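Local coordinates for protein succinylglutamate desuccinylase/aspartoacylase (Shewanella frigidimarina, PDB 3LWU) that binds a zinc ion and probably works as a hydrolase of the succinylglutamate desuccinylase/aspartoacylase family, perhaps acting on ester bonds, at residues A[39-44]-A[92-98]; A[59-63]-A[119-124]; A[189-195]-A[260-266]. All blocks are in the same frame, centred on the assembly; numbering follows the deposited sequence.

Contact 1 (A[39-44]-A[92-98])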
loop_
_atom_site.group_PDB
_atom_site.type_symbol
_atom_site.label_atom_id
_atom_site.label_comp_id
_atom_site.label_asym_id
_atom_site.label_seq_id
_atom_site.Cartn_x
_atom_site.Cartn_y
_atom_site.Cartn_z
ATOM N N LEU A 39 3.303 21.106 -3.292
ATOM C CA LEU A 39 4.325 20.376 -2.562
ATOM C C LEU A 39 5.500 21.335 -2.418
ATOM O O LEU A 39 6.119 21.740 -3.424
ATOM C CB LEU A 39 4.755 19.124 -3.336
ATOM C CG LEU A 39 3.721 17.987 -3.356
ATOM C CD1 LEU A 39 4.128 16.892 -4.441
ATOM C CD2 LEU A 39 3.561 17.389 -1.933
ATOM N N THR A 40 5.817 21.697 -1.185
ATOM C CA THR A 40 6.877 22.654 -0.931
ATOM C C THR A 40 7.952 22.100 0.022
ATOM O O THR A 40 7.697 21.190 0.851
ATOM C CB THR A 40 6.288 23.994 -0.384
ATOM O OG1 THR A 40 5.741 23.748 0.890
ATOM C CG2 THR A 40 5.155 24.543 -1.249
ATOM N N VAL A 41 9.168 22.613 -0.153
ATOM C CA VAL A 41 10.326 22.306 0.668
ATOM C C VAL A 41 10.796 23.597 1.297
ATOM O O VAL A 41 10.960 24.584 0.589
ATOM C CB VAL A 41 11.455 21.725 -0.181
ATOM C CG1 VAL A 41 12.724 21.540 0.638
ATOM C CG2 VAL A 41 10.985 20.402 -0.832
ATOM N N PRO A 42 11.011 23.607 2.631
ATOM C CA PRO A 42 11.519 24.786 3.317
ATOM C C PRO A 42 13.038 24.890 3.122
ATOM O O PRO A 42 13.725 23.893 3.169
ATOM C CB PRO A 42 11.171 24.519 4.780
ATOM C CG PRO A 42 11.106 23.035 4.909
ATOM C CD PRO A 42 10.701 22.507 3.560
ATOM N N ILE A 43 13.515 26.099 2.866
ATOM C CA ILE A 43 14.906 26.397 2.609
ATOM C C ILE A 43 15.362 27.438 3.648
ATOM O O ILE A 43 14.685 28.454 3.891
ATOM C CB ILE A 43 15.115 26.916 1.143
ATOM C CG1 ILE A 43 14.577 25.883 0.105
ATOM C CG2 ILE A 43 16.565 27.263 0.854
ATOM C CD1 ILE A 43 15.324 24.570 0.053
ATOM N N TYR A 44 16.514 27.151 4.265
ATOM C CA TYR A 44 17.149 28.004 5.242
ATOM C C TYR A 44 18.517 28.323 4.688
ATOM O O TYR A 44 19.241 27.432 4.230
ATOM C CB TYR A 44 17.311 27.268 6.588
ATOM C CG TYR A 44 16.004 26.910 7.236
ATOM C CD1 TYR A 44 15.274 27.855 7.928
ATOM C CD2 TYR A 44 15.466 25.634 7.116
ATOM C CE1 TYR A 44 14.031 27.528 8.539
ATOM C CE2 TYR A 44 14.211 25.307 7.705
ATOM C CZ TYR A 44 13.516 26.267 8.417
ATOM O OH TYR A 44 12.327 25.957 9.035
ATOM N N ALA A 92 18.078 22.188 3.158
ATOM C CA ALA A 92 16.763 21.798 2.657
ATOM C C ALA A 92 16.306 20.559 3.418
ATOM O O ALA A 92 16.479 19.444 2.939
ATOM C CB ALA A 92 16.791 21.528 1.146
ATOM N N PRO A 93 15.754 20.750 4.633
ATOM C CA PRO A 93 15.197 19.581 5.291
ATOM C C PRO A 93 13.840 19.235 4.686
ATOM O O PRO A 93 13.308 20.000 3.890
ATOM C CB PRO A 93 15.061 20.037 6.740
ATOM C CG PRO A 93 14.777 21.456 6.637
ATOM C CD PRO A 93 15.579 21.959 5.451
ATOM N N LEU A 94 13.295 18.083 5.033
ATOM C CA LEU A 94 11.955 17.693 4.550
ATOM C C LEU A 94 11.877 17.857 3.021
ATOM O O LEU A 94 10.946 18.455 2.496
ATOM C CB LEU A 94 10.874 18.534 5.245
ATOM C CG LEU A 94 10.806 18.461 6.780
ATOM C CD1 LEU A 94 9.849 19.584 7.333
ATOM C CD2 LEU A 94 10.390 17.073 7.384
ATOM N N ALA A 95 12.851 17.314 2.308
ATOM C CA ALA A 95 13.023 17.638 0.898
ATOM C C ALA A 95 12.106 16.865 -0.034
ATOM O O ALA A 95 12.098 17.139 -1.220
ATOM C CB ALA A 95 14.501 17.457 0.470
ATOM N N ASN A 96 11.349 15.892 0.473
ATOM C CA ASN A 96 10.416 15.166 -0.358
ATOM C C ASN A 96 9.094 15.012 0.353
ATOM O O ASN A 96 8.764 13.922 0.857
ATOM C CB ASN A 96 11.002 13.809 -0.767
ATOM C CG ASN A 96 10.047 13.014 -1.677
ATOM O OD1 ASN A 96 8.996 13.539 -2.057
ATOM N ND2 ASN A 96 10.418 11.759 -2.042
ATOM N N PRO A 97 8.309 16.099 0.419
ATOM C CA PRO A 97 7.063 16.034 1.202
ATOM C C PRO A 97 6.127 14.911 0.766
ATOM O O PRO A 97 5.478 14.274 1.623
ATOM C CB PRO A 97 6.453 17.435 1.036
ATOM C CG PRO A 97 7.174 18.021 -0.132
ATOM C CD PRO A 97 8.548 17.447 -0.099
ATOM N N LEU A 98 6.089 14.603 -0.532
ATOM C CA LEU A 98 5.189 13.521 -1.013
ATOM C C LEU A 98 5.586 12.206 -0.363
ATOM O O LEU A 98 4.746 11.510 0.191
ATOM C CB LEU A 98 5.214 13.388 -2.549
ATOM C CG LEU A 98 4.373 12.309 -3.248
ATOM C CD1 LEU A 98 2.890 12.286 -2.910
ATOM C CD2 LEU A 98 4.557 12.530 -4.757
HETATM O O HOH W 1 8.467 19.688 2.988
#
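The strand of Leu39 to Tyr44 and the chain from Ala92 to Leu98 run in opposite senses, Ile43 beside Ala92, Val41 beside Ala95 and Leu39 beside Pro97, with no direct hydrogen bond between them. Instead a water molecule donates to Thr40 O at 2.7 Å and to Leu94 O, filling in where the second chain has bent away. Val41 carries the middle of the contact by straddling this bend with its two methyls: CG1, held anti to the backbone N (chi1 174°), lies 3.6 Å from Pro93 O, while CG2 meets Ala95 O. Val41 CG2 also lies 3.9 Å from Pro97 CD. With an alanine here both methyls would be gone, and the turn around Pro93 to Ala95 would probably lose much of its packing on the strand, with a gap opened beside Ala95. In the alpha/beta fold of this zinc-hydrolase family, this is where strand 89-92, antiparallel to strand 38-46, ends and the chain passes through a turn, Leu94 with positive phi, into helix 97-100. Asn96 is the N-cap of that helix, its OD1 accepting from Gly99 N. Proline suits the first helical turn, and Pro97 sets its CG 3.4 Å from Thr40 O; next to it Leu39 CD1 packs on Leu98 CB at 4.1 Å. Toward the opposite end of the contact, Ile43 CD1 fits against the small Ala92 CB at 3.5 Å. Pro93 CG reaches the edge of the Tyr44 ring, 4.0 Å from CE2, whereas the Tyr44 hydroxyl bonds to Ile343 and Tyr346 of a neighbouring subunit.

Contact 2 (A[59-63]-A[119-124]). With ZN (zinc ion), chain C.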
loop_
_atom_site.group_PDB
_atom_site.type_symbol
_atom_site.label_atom_id
_atom_site.label_comp_id
_atom_site.label_asym_id
_atom_site.label_seq_id
_atom_site.Cartn_x
_atom_site.Cartn_y
_atom_site.Cartn_z
ATOM N N GLN A 59 20.816 18.658 2.217
ATOM C CA GLN A 59 19.414 18.256 2.161
ATOM C C GLN A 59 19.200 16.970 2.950
ATOM O O GLN A 59 20.123 16.214 3.147
ATOM C CB GLN A 59 18.887 18.101 0.728
ATOM C CG GLN A 59 19.544 16.965 -0.121
ATOM C CD GLN A 59 18.878 16.776 -1.465
ATOM O OE1 GLN A 59 18.372 17.736 -2.044
ATOM N NE2 GLN A 59 18.864 15.526 -1.967
ATOM N N ALA A 60 17.980 16.760 3.429
ATOM C CA ALA A 60 17.609 15.530 4.111
ATOM C C ALA A 60 16.289 14.992 3.599
ATOM O O ALA A 60 15.451 15.769 3.097
ATOM C CB ALA A 60 17.491 15.771 5.659
ATOM N N ASN A 61 16.100 13.672 3.748
ATOM C CA ASN A 61 14.741 13.053 3.812
ATOM C C ASN A 61 14.096 12.934 2.443
ATOM O O ASN A 61 12.888 12.877 2.326
ATOM C CB ASN A 61 13.863 13.843 4.802
ATOM C CG ASN A 61 12.708 13.030 5.450
ATOM O OD1 ASN A 61 11.972 13.613 6.240
ATOM N ND2 ASN A 61 12.574 11.714 5.160
ATOM N N VAL A 62 14.920 12.824 1.396
ATOM C CA VAL A 62 14.404 12.507 0.071
ATOM C C VAL A 62 13.727 11.145 0.051
ATOM O O VAL A 62 12.737 10.925 -0.658
ATOM C CB VAL A 62 15.495 12.574 -0.981
ATOM C CG1 VAL A 62 15.003 11.978 -2.291
ATOM C CG2 VAL A 62 15.913 14.031 -1.178
ATOM N N HIS A 63 14.289 10.224 0.805
ATOM C CA HIS A 63 13.628 8.955 1.117
ATOM C C HIS A 63 12.814 9.249 2.340
ATOM O O HIS A 63 13.362 9.598 3.361
ATOM C CB HIS A 63 14.685 7.845 1.379
ATOM C CG HIS A 63 15.267 7.268 0.125
ATOM N ND1 HIS A 63 16.595 6.924 -0.002
ATOM C CD2 HIS A 63 14.709 7.041 -1.088
ATOM C CE1 HIS A 63 16.823 6.459 -1.218
ATOM N NE2 HIS A 63 15.693 6.528 -1.905
ATOM N N ASN A 119 12.381 4.712 -7.540
ATOM C CA ASN A 119 13.137 5.152 -6.396
ATOM C C ASN A 119 13.423 6.651 -6.528
ATOM O O ASN A 119 13.947 7.083 -7.529
ATOM C CB ASN A 119 14.441 4.346 -6.339
ATOM C CG ASN A 119 15.271 4.588 -5.034
ATOM O OD1 ASN A 119 15.371 5.721 -4.529
ATOM N ND2 ASN A 119 15.860 3.500 -4.492
ATOM N N TRP A 120 13.052 7.439 -5.523
ATOM C CA TRP A 120 13.199 8.866 -5.611
ATOM C C TRP A 120 14.668 9.232 -5.790
ATOM O O TRP A 120 14.982 10.203 -6.452
ATOM C CB TRP A 120 12.708 9.544 -4.348
ATOM C CG TRP A 120 11.251 9.357 -3.984
ATOM C CD1 TRP A 120 10.768 8.823 -2.814
ATOM C CD2 TRP A 120 10.104 9.735 -4.753
ATOM N NE1 TRP A 120 9.389 8.859 -2.809
ATOM C CE2 TRP A 120 8.960 9.420 -3.984
ATOM C CE3 TRP A 120 9.928 10.319 -6.011
ATOM C CZ2 TRP A 120 7.678 9.649 -4.437
ATOM C CZ3 TRP A 120 8.621 10.546 -6.462
ATOM C CH2 TRP A 120 7.527 10.236 -5.663
ATOM N N ASN A 121 15.569 8.451 -5.185
ATOM C CA ASN A 121 16.997 8.711 -5.302
ATOM C C ASN A 121 17.652 8.180 -6.565
ATOM O O ASN A 121 18.900 8.139 -6.630
ATOM C CB ASN A 121 17.748 8.212 -4.078
ATOM C CG ASN A 121 19.075 8.933 -3.872
ATOM O OD1 ASN A 121 19.234 10.125 -4.192
ATOM N ND2 ASN A 121 20.049 8.201 -3.375
ATOM N N ARG A 122 16.857 7.777 -7.556
ATOM C CA ARG A 122 17.372 7.316 -8.853
ATOM C C ARG A 122 16.839 8.225 -9.964
ATOM O O ARG A 122 16.888 7.879 -11.113
ATOM C CB ARG A 122 16.916 5.875 -9.166
ATOM C CG ARG A 122 17.394 4.751 -8.211
ATOM C CD ARG A 122 18.737 4.066 -8.574
ATOM N NE ARG A 122 19.817 4.697 -7.803
ATOM C CZ ARG A 122 20.181 4.371 -6.553
ATOM N NH1 ARG A 122 19.613 3.363 -5.894
ATOM N NH2 ARG A 122 21.149 5.058 -5.962
ATOM N N GLU A 123 16.348 9.396 -9.607
ATOM C CA GLU A 123 15.630 10.266 -10.496
ATOM C C GLU A 123 16.438 11.500 -10.906
ATOM O O GLU A 123 15.916 12.358 -11.589
ATOM C CB GLU A 123 14.339 10.739 -9.787
ATOM C CG GLU A 123 13.225 9.670 -9.632
ATOM C CD GLU A 123 12.500 9.361 -10.956
ATOM O OE1 GLU A 123 13.125 8.842 -11.883
ATOM O OE2 GLU A 123 11.297 9.609 -11.099
ATOM N N TYR A 124 17.696 11.612 -10.476
ATOM C CA TYR A 124 18.481 12.815 -10.763
ATOM C C TYR A 124 18.926 12.834 -12.229
ATOM O O TYR A 124 18.854 11.817 -12.946
ATOM C CB TYR A 124 19.656 12.979 -9.789
ATOM C CG TYR A 124 19.185 13.344 -8.397
ATOM C CD1 TYR A 124 18.897 14.649 -8.061
ATOM C CD2 TYR A 124 18.967 12.364 -7.439
ATOM C CE1 TYR A 124 18.442 14.979 -6.797
ATOM C CE2 TYR A 124 18.480 12.683 -6.163
ATOM C CZ TYR A 124 18.228 13.986 -5.859
ATOM O OH TYR A 124 17.796 14.289 -4.620
HETATM ZN ZN ZN C . 18.063 7.019 1.460
#
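At the edge of the His63 imidazole, in the plane of the ring, sits the side-chain oxygen OD1 of Asn119; the amide itself is turned 59° from that plane. Asn119, its CG anti to the backbone N (chi1 -172°), swings OD1 to the imidazole. His63 NE2 donates to Asn119 OD1 over 2.8 Å in a nearly straight bond (178°), while His63 ND1 binds the zinc ion at 2.1 Å. The ring is thus held at both nitrogens: the proton on NE2 keeps the lone pair of ND1 for the metal, and the oxygen and the zinc together fix the rotation of the ring; the oxygen would probably also make it a stronger ligand. This is the familiar second-shell carbonyl behind a zinc-bound histidine. His63 and Glu66 form the HxxE zinc motif of M14-type metallopeptidase folds, and His192 completes the protein ligands. Asn119 OD1 is itself gripped twice, for Asn121 N donates to it at 2.8 Å and closes an Asx turn, a role to which an asparagine is well matched. Asn121 adds its CB, 3.4 Å from His63 NE2.

A second pair of flat groups meets further along. Gln59 NE2 donates to Tyr124 OH at 3.1 Å, the hydroxyl lying in the amide plane. The same nitrogen also donates to Asp190, and Gln59 OE1 bonds to the hydroxyl of Tyr57, which leaves this buried amide little liberty to turn over. Between the two polar pairs Val62 is apolar filling: its CG1 packs on Trp120 CB at 3.9 Å. Val62 O, near Trp120 CD1, accepts from Asn96. The whole contact joins the end of strand 56-60 to the loop before helix 131-138, with helix 170-182 packing on Gln59 and Val62, and helix 230-247 on Gln59 and Tyr124.

Contact 3 (A[189-195]-A[260-266]). With ZN (zinc ion), chain C.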
loop_
_atom_site.group_PDB
_atom_site.type_symbol
_atom_site.label_atom_id
_atom_site.label_comp_id
_atom_site.label_asym_id
_atom_site.label_seq_id
_atom_site.Cartn_x
_atom_site.Cartn_y
_atom_site.Cartn_z
ATOM N N LEU A 189 25.929 17.843 0.600
ATOM C CA LEU A 189 25.715 16.763 1.555
ATOM C C LEU A 189 24.271 16.330 1.436
ATOM O O LEU A 189 23.341 17.136 1.693
ATOM C CB LEU A 189 26.002 17.200 2.984
ATOM C CG LEU A 189 27.366 17.847 3.266
ATOM C CD1 LEU A 189 27.397 18.381 4.705
ATOM C CD2 LEU A 189 28.528 16.920 2.985
ATOM N N ASP A 190 24.080 15.070 1.047
ATOM C CA ASP A 190 22.753 14.450 0.966
ATOM C C ASP A 190 22.628 13.528 2.153
ATOM O O ASP A 190 23.356 12.557 2.247
ATOM C CB ASP A 190 22.622 13.670 -0.340
ATOM C CG ASP A 190 21.201 13.259 -0.662
ATOM O OD1 ASP A 190 20.254 13.696 0.024
ATOM O OD2 ASP A 190 21.032 12.459 -1.637
ATOM N N LEU A 191 21.734 13.854 3.065
ATOM C CA LEU A 191 21.566 13.120 4.308
ATOM C C LEU A 191 20.451 12.082 4.247
ATOM O O LEU A 191 19.275 12.413 4.069
ATOM C CB LEU A 191 21.249 14.091 5.440
ATOM C CG LEU A 191 22.166 15.289 5.679
ATOM C CD1 LEU A 191 21.794 15.959 6.939
ATOM C CD2 LEU A 191 23.674 14.904 5.716
ATOM N N HIS A 192 20.859 10.831 4.423
ATOM C CA HIS A 192 20.010 9.668 4.360
ATOM C C HIS A 192 20.132 8.848 5.656
ATOM O O HIS A 192 20.867 9.201 6.558
ATOM C CB HIS A 192 20.437 8.804 3.179
ATOM C CG HIS A 192 20.049 9.351 1.839
ATOM N ND1 HIS A 192 19.099 8.753 1.045
ATOM C CD2 HIS A 192 20.526 10.404 1.126
ATOM C CE1 HIS A 192 19.024 9.399 -0.105
ATOM N NE2 HIS A 192 19.857 10.424 -0.071
ATOM N N THR A 193 19.326 7.791 5.776
ATOM C CA THR A 193 19.549 6.750 6.781
ATOM C C THR A 193 19.447 5.402 6.081
ATOM O O THR A 193 18.889 5.298 4.999
ATOM C CB THR A 193 18.514 6.752 7.941
ATOM O OG1 THR A 193 17.325 6.070 7.509
ATOM C CG2 THR A 193 18.171 8.180 8.439
ATOM N N GLY A 194 19.940 4.362 6.727
ATOM C CA GLY A 194 19.698 3.005 6.269
ATOM C C GLY A 194 18.443 2.524 6.942
ATOM O O GLY A 194 17.728 3.316 7.545
ATOM N N PRO A 195 18.149 1.232 6.830
ATOM C CA PRO A 195 16.931 0.692 7.476
ATOM C C PRO A 195 17.161 0.432 8.961
ATOM O O PRO A 195 16.882 1.323 9.742
ATOM C CB PRO A 195 16.604 -0.552 6.641
ATOM C CG PRO A 195 17.884 -0.929 6.038
ATOM C CD PRO A 195 18.649 0.336 5.780
ATOM N N THR A 260 27.103 11.309 0.404
ATOM C CA THR A 260 25.814 10.825 0.948
ATOM C C THR A 260 26.129 10.246 2.330
ATOM O O THR A 260 26.928 9.295 2.465
ATOM C CB THR A 260 25.173 9.769 0.046
ATOM O OG1 THR A 260 24.924 10.329 -1.259
ATOM C CG2 THR A 260 23.861 9.152 0.601
ATOM N N LEU A 261 25.536 10.850 3.357
ATOM C CA LEU A 261 25.681 10.367 4.720
ATOM C C LEU A 261 24.507 9.445 5.067
ATOM O O LEU A 261 23.373 9.746 4.752
ATOM C CB LEU A 261 25.707 11.533 5.697
ATOM C CG LEU A 261 27.014 12.325 5.779
ATOM C CD1 LEU A 261 27.377 12.896 4.437
ATOM C CD2 LEU A 261 26.880 13.411 6.863
ATOM N N GLU A 262 24.798 8.312 5.683
ATOM C CA GLU A 262 23.763 7.369 6.112
ATOM C C GLU A 262 23.752 7.350 7.644
ATOM O O GLU A 262 24.565 6.694 8.277
ATOM C CB GLU A 262 24.043 5.985 5.519
ATOM C CG GLU A 262 24.235 5.988 4.007
ATOM C CD GLU A 262 22.932 6.122 3.236
ATOM O OE1 GLU A 262 21.844 5.763 3.777
ATOM O OE2 GLU A 262 23.025 6.534 2.064
ATOM N N LEU A 263 22.815 8.082 8.223
ATOM C CA LEU A 263 22.809 8.395 9.644
ATOM C C LEU A 263 21.984 7.381 10.468
ATOM O O LEU A 263 20.937 7.697 11.037
ATOM C CB LEU A 263 22.297 9.817 9.812
ATOM C CG LEU A 263 23.118 10.875 9.018
ATOM C CD1 LEU A 263 22.290 12.142 8.830
ATOM C CD2 LEU A 263 24.452 11.162 9.624
ATOM N N ALA A 264 22.504 6.156 10.542
ATOM C CA ALA A 264 21.896 5.066 11.330
ATOM C C ALA A 264 20.532 4.698 10.780
ATOM O O ALA A 264 20.406 4.612 9.588
ATOM C CB ALA A 264 21.883 5.358 12.846
ATOM N N SER A 265 19.538 4.444 11.629
ATOM C CA SER A 265 18.307 3.803 11.181
ATOM C C SER A 265 17.193 4.785 10.780
ATOM O O SER A 265 17.104 5.919 11.274
ATOM C CB SER A 265 17.807 2.844 12.259
ATOM O OG SER A 265 18.838 1.905 12.603
ATOM N N GLN A 266 16.377 4.326 9.855
ATOM C CA GLN A 266 15.143 5.016 9.461
ATOM C C GLN A 266 14.094 5.015 10.554
ATOM O O GLN A 266 14.252 4.339 11.585
ATOM C CB GLN A 266 14.573 4.356 8.203
ATOM C CG GLN A 266 14.009 2.968 8.462
ATOM C CD GLN A 266 13.630 2.247 7.178
ATOM O OE1 GLN A 266 13.965 2.701 6.081
ATOM N NE2 GLN A 266 12.964 1.076 7.315
HETATM ZN ZN ZN C . 18.063 7.019 1.460
HETATM O O HOH W 2 22.921 10.828 -3.030
#
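Asp190 to His192 pair with Thr260 to Glu262 as neighbouring parallel strands, deep in the mixed sheet of the M14-like catalytic domain and next to its zinc site. A regular ladder ties them: Leu261 N donates to Asp190 O, His192 N to Leu261 O at 2.8 Å, and Leu263 N to His192 O. The two faces differ in chemistry. On one, Leu191 and Leu261 lie side by side and point the same way, their CD2 atoms 3.7 Å apart; helix 68-80 packs on Leu191 and helix 271-287 on Leu261, where branched hydrocarbon is what close packing asks for. The other carries Asp190, His192, Thr260 and Glu262. There His192 ND1 binds zinc at 2.1 Å, and its NE2 makes a weak bond to Asp190 OD2, two residues back on the same strand. With CG anti to the backbone N (chi1 -167°), Asp190 can reach that ring, while its OD1 accepts from Gln59. A water links Asp190 OD2 to Thr260 OG1, and the Thr260 methyl CG2 packs 3.6 Å from His192 CD2, so threonine supplies both a polar and an apolar branch. Glu262 folds back until its OE1 is 3.4 Å from His192 CB. Beyond, Leu263 is the centre of an inverse gamma turn and the chain corners at Ala264, whose carbonyl still receives Gly194 N at 2.9 Å. Past the corner, Gln266 N bonds weakly to Gly194 O and, less bent, to Pro195 O, 3.0 Å away, on a lone pair in the carbonyl plane.

All three contacts are largely buried, yet they differ in what holds them. Contact 1, about 17 Å from contact 3 between centres, relies on apolar packing and one bridging water. Contact 3, nearest the centre of the chain, is backbone ladder with a polar, metal-facing side. Both meet the second subunit, whereas contact 2 touches no other chain. Contact 2 joins them: Ala60 N bonds to Ala92 O of contact 1 at 3.1 Å, and Gln59 O to Leu191 N of contact 3, which places strand 56-60 between strands 89-92 and 187-194. Contacts 2 and 3 each give the zinc one histidine, one held by a straight bond to a loop asparagine, the other by a weak bond to a strand aspartate.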